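Local atomic coordinates of amino acid ABC transporter, periplasmic amino acid-binding protein, putative (Streptococcus pneumoniae, PDB entry 4I62), a protein that probably captures L-arginine, which is bound in its pocket, and delivers it to an ABC transporter as the substrate-binding component. Residues A[41-46]-A[81-86]; A[104-109]-A[227-232]. All coordinates share one frame; numbering follows the deposited sequence.

Interaction 1. Residues A[41-46]-A[81-86]; sequences LVVALN and VELELS. With ARG (arginine), chain B.
Val-43 meets Leu-83 at the apolar centre, where CG2 of Val-43 lies 3.6 Å from CD1 of Leu-83 and the two side chains cross at a slant. With CG anti to the backbone N (chi1 176°) and chi2 at 61°, CD1 of Leu-83 is turned toward the neighbouring strand, close to Leu-41 O as well. Leu-41 and Leu-85 point to the same face, and helix 67-79 covers it through Ile-75 against Leu-41 and Ala-72 against Leu-83. Farther along, CD2 of Leu-45 comes within 4.2 Å of Leu-85 CB.

The backbones are joined by five hydrogen bonds in parallel register, Leu-41 beside Leu-83 through Ala-44 beside Ser-86. Val-43 N reaches Glu-84 O at 2.9 Å, with 167° at the hydrogen; the last bond, Leu-45 N to Ser-86 O, stretches to 3.3 Å with its donor above the carbonyl plane.

On the other face Val-42 and Glu-84 run side by side, so that the extended glutamate passes its OE2 by Val-42 CG2 at 3.9 Å, while OE1 forms a salt bridge with Lys-40. At the C-terminal end of 41-46, Asn-46 accepts NH2 of the bound arginine on OD1 at 2.9 Å, and its backbone O takes NH1. A parallel beta-alpha-beta unit whose first strand ends at the ligand is characteristic of the type II periplasmic-binding-protein fold.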
loop_
_atom_site.group_PDB
_atom_site.type_symbol
_atom_site.label_atom_id
_atom_site.label_comp_id
_atom_site.label_asym_id
_atom_site.label_seq_id
_atom_site.Cartn_x
_atom_site.Cartn_y
_atom_site.Cartn_z
ATOM N N LEU A 41 -18.361 8.930 3.949
ATOM C CA LEU A 41 -17.364 8.680 2.918
ATOM C C LEU A 41 -16.883 7.248 3.135
ATOM O O LEU A 41 -16.329 6.946 4.188
ATOM C CB LEU A 41 -16.181 9.648 3.088
ATOM C CG LEU A 41 -14.998 9.455 2.122
ATOM C CD1 LEU A 41 -15.375 9.878 0.720
ATOM C CD2 LEU A 41 -13.782 10.211 2.637
ATOM N N VAL A 42 -17.075 6.365 2.156
ATOM C CA VAL A 42 -16.675 4.963 2.289
ATOM C C VAL A 42 -15.333 4.736 1.613
ATOM O O VAL A 42 -15.188 4.982 0.419
ATOM C CB VAL A 42 -17.748 4.027 1.685
ATOM C CG1 VAL A 42 -17.337 2.572 1.891
ATOM C CG2 VAL A 42 -19.140 4.258 2.313
ATOM N N VAL A 43 -14.347 4.319 2.395
ATOM C CA VAL A 43 -12.967 4.154 1.910
ATOM C C VAL A 43 -12.572 2.681 1.948
ATOM O O VAL A 43 -12.533 2.063 3.012
ATOM C CB VAL A 43 -12.011 4.978 2.791
ATOM C CG1 VAL A 43 -10.537 4.738 2.382
ATOM C CG2 VAL A 43 -12.320 6.494 2.689
ATOM N N ALA A 44 -12.263 2.161 0.778
ATOM C CA ALA A 44 -11.768 0.777 0.642
ATOM C C ALA A 44 -10.273 0.714 0.890
ATOM O O ALA A 44 -9.519 1.558 0.379
ATOM C CB ALA A 44 -12.094 0.232 -0.737
ATOM N N LEU A 45 -9.837 -0.309 1.620
ATOM C CA LEU A 45 -8.421 -0.467 1.902
ATOM C C LEU A 45 -8.135 -1.895 2.389
ATOM O O LEU A 45 -9.039 -2.603 2.841
ATOM C CB LEU A 45 -7.907 0.564 2.906
ATOM C CG LEU A 45 -8.294 0.383 4.370
ATOM C CD1 LEU A 45 -7.643 1.465 5.192
ATOM C CD2 LEU A 45 -9.777 0.275 4.701
ATOM N N ASN A 46 -6.867 -2.286 2.320
ATOM C CA ASN A 46 -6.418 -3.582 2.822
ATOM C C ASN A 46 -5.429 -3.348 3.964
ATOM O O ASN A 46 -4.271 -2.966 3.710
ATOM C CB ASN A 46 -5.753 -4.349 1.690
ATOM C CG ASN A 46 -5.065 -5.597 2.198
ATOM O OD1 ASN A 46 -3.841 -5.776 2.029
ATOM N ND2 ASN A 46 -5.823 -6.431 2.894
ATOM N N VAL A 81 -18.437 14.990 6.416
ATOM C CA VAL A 81 -19.125 13.699 6.512
ATOM C C VAL A 81 -18.390 12.766 7.444
ATOM O O VAL A 81 -17.227 12.973 7.781
ATOM C CB VAL A 81 -19.328 13.026 5.121
ATOM C CG1 VAL A 81 -20.128 13.923 4.193
ATOM C CG2 VAL A 81 -17.959 12.663 4.458
ATOM N N GLU A 82 -19.085 11.702 7.836
ATOM C CA GLU A 82 -18.466 10.640 8.614
ATOM C C GLU A 82 -17.541 9.777 7.746
ATOM O O GLU A 82 -17.773 9.627 6.560
ATOM C CB GLU A 82 -19.532 9.739 9.235
ATOM C CG GLU A 82 -20.603 10.479 10.025
ATOM C CD GLU A 82 -20.093 11.016 11.344
ATOM O OE1 GLU A 82 -18.941 10.720 11.688
ATOM O OE2 GLU A 82 -20.843 11.719 12.042
ATOM N N LEU A 83 -16.505 9.226 8.345
ATOM C CA LEU A 83 -15.658 8.244 7.660
ATOM C C LEU A 83 -16.109 6.812 7.962
ATOM O O LEU A 83 -16.319 6.456 9.109
ATOM C CB LEU A 83 -14.220 8.408 8.120
ATOM C CG LEU A 83 -13.214 7.382 7.575
ATOM C CD1 LEU A 83 -13.140 7.458 6.057
ATOM C CD2 LEU A 83 -11.867 7.593 8.187
ATOM N N GLU A 84 -16.255 6.000 6.918
ATOM C CA GLU A 84 -16.542 4.570 7.084
ATOM C C GLU A 84 -15.467 3.786 6.343
ATOM O O GLU A 84 -15.304 3.942 5.129
ATOM C CB GLU A 84 -17.920 4.240 6.516
ATOM C CG GLU A 84 -18.296 2.805 6.666
ATOM C CD GLU A 84 -19.673 2.495 6.108
ATOM O OE1 GLU A 84 -20.650 3.101 6.581
ATOM O OE2 GLU A 84 -19.778 1.654 5.183
ATOM N N LEU A 85 -14.707 2.963 7.066
ATOM C CA LEU A 85 -13.740 2.093 6.430
ATOM C C LEU A 85 -14.376 0.834 5.909
ATOM O O LEU A 85 -15.300 0.295 6.516
ATOM C CB LEU A 85 -12.636 1.734 7.398
ATOM C CG LEU A 85 -11.841 2.889 7.963
ATOM C CD1 LEU A 85 -10.762 2.377 8.911
ATOM C CD2 LEU A 85 -11.258 3.800 6.863
ATOM N N SER A 86 -13.854 0.343 4.792
ATOM C CA SER A 86 -14.322 -0.898 4.200
ATOM C C SER A 86 -13.114 -1.783 3.962
ATOM O O SER A 86 -12.496 -1.767 2.877
ATOM C CB SER A 86 -15.020 -0.599 2.880
ATOM O OG SER A 86 -15.688 -1.751 2.394
HETATM N N ARG B . 1.472 0.024 -4.230
HETATM C CA ARG B . 1.052 -1.327 -4.687
HETATM C C ARG B . -0.094 -1.244 -5.693
HETATM O O ARG B . -0.780 -0.202 -5.753
HETATM C CB ARG B . 0.733 -2.229 -3.510
HETATM C CG ARG B . -0.323 -1.648 -2.567
HETATM C CD ARG B . -0.826 -2.677 -1.575
HETATM N NE ARG B . -1.580 -2.022 -0.522
HETATM C CZ ARG B . -2.179 -2.637 0.478
HETATM N NH1 ARG B . -2.854 -1.930 1.378
HETATM N NH2 ARG B . -2.114 -3.963 0.577
HETATM O OXT ARG B . -0.321 -2.284 -6.396
#

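Interaction 2. Residues A[104-109]-A[227-232]; sequences LAISGV and YAVAMK. With ARG (arginine), chain B.
Leu-104 and Ile-106 close on Val-229 in the apolar part of the contact. CG1 of Val-229 sits 3.8 Å from Leu-104 CD2 and 3.9 Å from Ile-106 CG1, touching both, each across an oblique crossing; it is placed there by chi1 174°, which sets it opposite the backbone N. Leu-104 and Met-231 lie side by side, and the same CD2 touches Met-231 CB at 3.7 Å. Ala-105 and Ala-230 pair their methyl groups next to helix 90-98.

Backbone hydrogen bonds fix the register. Ala-105 and Ala-230 form an antiparallel hydrogen-bonded pair: Ala-105 N gives to Ala-230 O at 2.9 Å, and Ala-230 N returns a bond lying in the carbonyl plane of Ala-105. Beyond it the chains part, and a water bridges them, accepting from Ser-107 N and Val-109 N and donating to Ala-228 O. They meet again where Ala-228 N bonds to Val-109 O at 2.9 Å, approaching almost in line with the carbonyl bond (169°).

In this type II binding-protein fold, the pairing sets strand 226-232, which comes late in the sequence, antiparallel against 104-105, the edge of the parallel trio 82-87, 40-45, 104-105; the turn after 104-105 lines the arginine pocket.

The ring contact is a CH-pi interaction. Gly-108 CA stands 3.9 Å from the Tyr-227 ring centroid, 18° off the normal, while Gly-108 O lies over the same face nearer the rim. Tyr-227 OH is hydrogen-bonded to Glu-198, anchoring the far end of the ring.

Polar contacts to the ligand come from the turn. Ser-107 O accepts both NE and NH1 of the arginine, with OG adding a second bond to NH1, and Gly-108 O takes the ligand's amino N at 2.8 Å.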
loop_
_atom_site.group_PDB
_atom_site.type_symbol
_atom_site.label_atom_id
_atom_site.label_comp_id
_atom_site.label_asym_id
_atom_site.label_seq_id
_atom_site.Cartn_x
_atom_site.Cartn_y
_atom_site.Cartn_z
ATOM N N LEU A 104 -13.750 5.908 -2.328
ATOM C CA LEU A 104 -12.317 6.136 -2.549
ATOM C C LEU A 104 -11.583 4.856 -2.213
ATOM O O LEU A 104 -12.021 4.121 -1.329
ATOM C CB LEU A 104 -11.753 7.243 -1.631
ATOM C CG LEU A 104 -12.361 8.622 -1.780
ATOM C CD1 LEU A 104 -11.774 9.555 -0.721
ATOM C CD2 LEU A 104 -12.141 9.184 -3.202
ATOM N N ALA A 105 -10.449 4.655 -2.875
ATOM C CA ALA A 105 -9.449 3.697 -2.405
ATOM C C ALA A 105 -8.289 4.511 -1.860
ATOM O O ALA A 105 -7.660 5.267 -2.612
ATOM C CB ALA A 105 -8.965 2.793 -3.527
ATOM N N ILE A 106 -8.025 4.350 -0.565
ATOM C CA ILE A 106 -6.860 4.969 0.071
ATOM C C ILE A 106 -6.135 3.797 0.742
ATOM O O ILE A 106 -6.490 3.385 1.853
ATOM C CB ILE A 106 -7.216 6.078 1.097
ATOM C CG1 ILE A 106 -8.213 7.075 0.493
ATOM C CG2 ILE A 106 -5.924 6.775 1.516
ATOM C CD1 ILE A 106 -8.644 8.180 1.477
ATOM N N SER A 107 -5.160 3.231 0.022
ATOM C CA SER A 107 -4.668 1.922 0.405
ATOM C C SER A 107 -3.263 1.701 -0.150
ATOM O O SER A 107 -2.937 0.587 -0.617
ATOM C CB SER A 107 -5.628 0.825 -0.075
ATOM O OG SER A 107 -5.389 -0.449 0.540
ATOM N N GLY A 108 -2.445 2.750 -0.142
ATOM C CA GLY A 108 -1.112 2.646 -0.720
ATOM C C GLY A 108 -1.160 2.310 -2.205
ATOM O O GLY A 108 -0.314 1.567 -2.697
ATOM N N VAL A 109 -2.120 2.887 -2.919
ATOM C CA VAL A 109 -2.367 2.544 -4.323
ATOM C C VAL A 109 -1.441 3.300 -5.274
ATOM O O VAL A 109 -1.463 4.556 -5.302
ATOM C CB VAL A 109 -3.835 2.829 -4.725
ATOM C CG1 VAL A 109 -4.080 2.489 -6.181
ATOM C CG2 VAL A 109 -4.797 2.093 -3.838
ATOM N N TYR A 227 2.040 6.936 -4.944
ATOM C CA TYR A 227 0.756 6.596 -4.379
ATOM C C TYR A 227 -0.235 7.761 -4.559
ATOM O O TYR A 227 0.139 8.928 -4.459
ATOM C CB TYR A 227 0.847 6.333 -2.876
ATOM C CG TYR A 227 1.614 5.141 -2.416
ATOM C CD1 TYR A 227 2.150 4.216 -3.297
ATOM C CD2 TYR A 227 1.800 4.957 -1.044
ATOM C CE1 TYR A 227 2.869 3.096 -2.803
ATOM C CE2 TYR A 227 2.503 3.875 -0.554
ATOM C CZ TYR A 227 3.037 2.958 -1.432
ATOM O OH TYR A 227 3.714 1.875 -0.889
ATOM N N ALA A 228 -1.493 7.392 -4.804
ATOM C CA ALA A 228 -2.555 8.363 -4.979
ATOM C C ALA A 228 -3.871 7.749 -4.517
ATOM O O ALA A 228 -3.989 6.514 -4.347
ATOM C CB ALA A 228 -2.619 8.809 -6.425
ATOM N N VAL A 229 -4.864 8.598 -4.295
ATOM C CA VAL A 229 -6.208 8.151 -3.970
ATOM C C VAL A 229 -6.963 7.871 -5.259
ATOM O O VAL A 229 -6.969 8.706 -6.163
ATOM C CB VAL A 229 -6.923 9.239 -3.174
ATOM C CG1 VAL A 229 -8.395 8.877 -2.936
ATOM C CG2 VAL A 229 -6.169 9.553 -1.883
ATOM N N ALA A 230 -7.577 6.685 -5.348
ATOM C CA ALA A 230 -8.351 6.349 -6.561
ATOM C C ALA A 230 -9.814 6.591 -6.333
ATOM O O ALA A 230 -10.357 6.363 -5.232
ATOM C CB ALA A 230 -8.139 4.880 -6.944
ATOM N N MET A 231 -10.472 7.032 -7.386
ATOM C CA MET A 231 -11.903 7.279 -7.350
ATOM C C MET A 231 -12.482 7.001 -8.742
ATOM O O MET A 231 -11.742 6.774 -9.700
ATOM C CB MET A 231 -12.194 8.707 -6.880
ATOM C CG MET A 231 -11.729 9.759 -7.828
ATOM S SD MET A 231 -11.492 11.370 -7.029
ATOM C CE MET A 231 -9.863 11.133 -6.303
ATOM N N LYS A 232 -13.801 6.972 -8.827
ATOM C CA LYS A 232 -14.430 6.734 -10.115
ATOM C C LYS A 232 -14.087 7.832 -11.104
ATOM O O LYS A 232 -13.886 9.001 -10.740
ATOM C CB LYS A 232 -15.936 6.554 -9.985
ATOM C CG LYS A 232 -16.342 5.105 -9.715
ATOM C CD LYS A 232 -17.850 4.985 -9.519
ATOM C CE LYS A 232 -18.599 5.360 -10.788
ATOM N NZ LYS A 232 -18.237 4.440 -11.917
HETATM N N ARG B . 1.472 0.024 -4.230
HETATM C CA ARG B . 1.052 -1.327 -4.687
HETATM C C ARG B . -0.094 -1.244 -5.693
HETATM O O ARG B . -0.780 -0.202 -5.753
HETATM C CB ARG B . 0.733 -2.229 -3.510
HETATM C CG ARG B . -0.323 -1.648 -2.567
HETATM C CD ARG B . -0.826 -2.677 -1.575
HETATM N NE ARG B . -1.580 -2.022 -0.522
HETATM C CZ ARG B . -2.179 -2.637 0.478
HETATM N NH1 ARG B . -2.854 -1.930 1.378
HETATM N NH2 ARG B . -2.114 -3.963 0.577
HETATM O OXT ARG B . -0.321 -2.284 -6.396
HETATM O O HOH W 1 -3.869 5.072 -1.914
#

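How the interactions relate
From the N terminus, strand 40-45 comes first, and the chain then passes through the 54-58/61-65 hairpin and helix 67-79 before interaction 1 closes that loop of 34 residues at 81-86. Helix 90-98 leads on to 104-109, where interaction 2 opens; its loop of 117 residues holds strands 126-135, 152-156, 173-177 and 194-198 with helices 160-168 and 180-188, until strand 226-232 returns against 104-105, tying the mixed sheet to the parallel one. The two contacts are therefore in series, neither nested nor crossed. Their centres are about 11 Å apart, and strand 40-45 links them: Ala-44 N is 2.9 Å from Leu-104 O, a probable hydrogen bond. Asn-46 N similarly approaches Ser-107 OG beside the bound arginine.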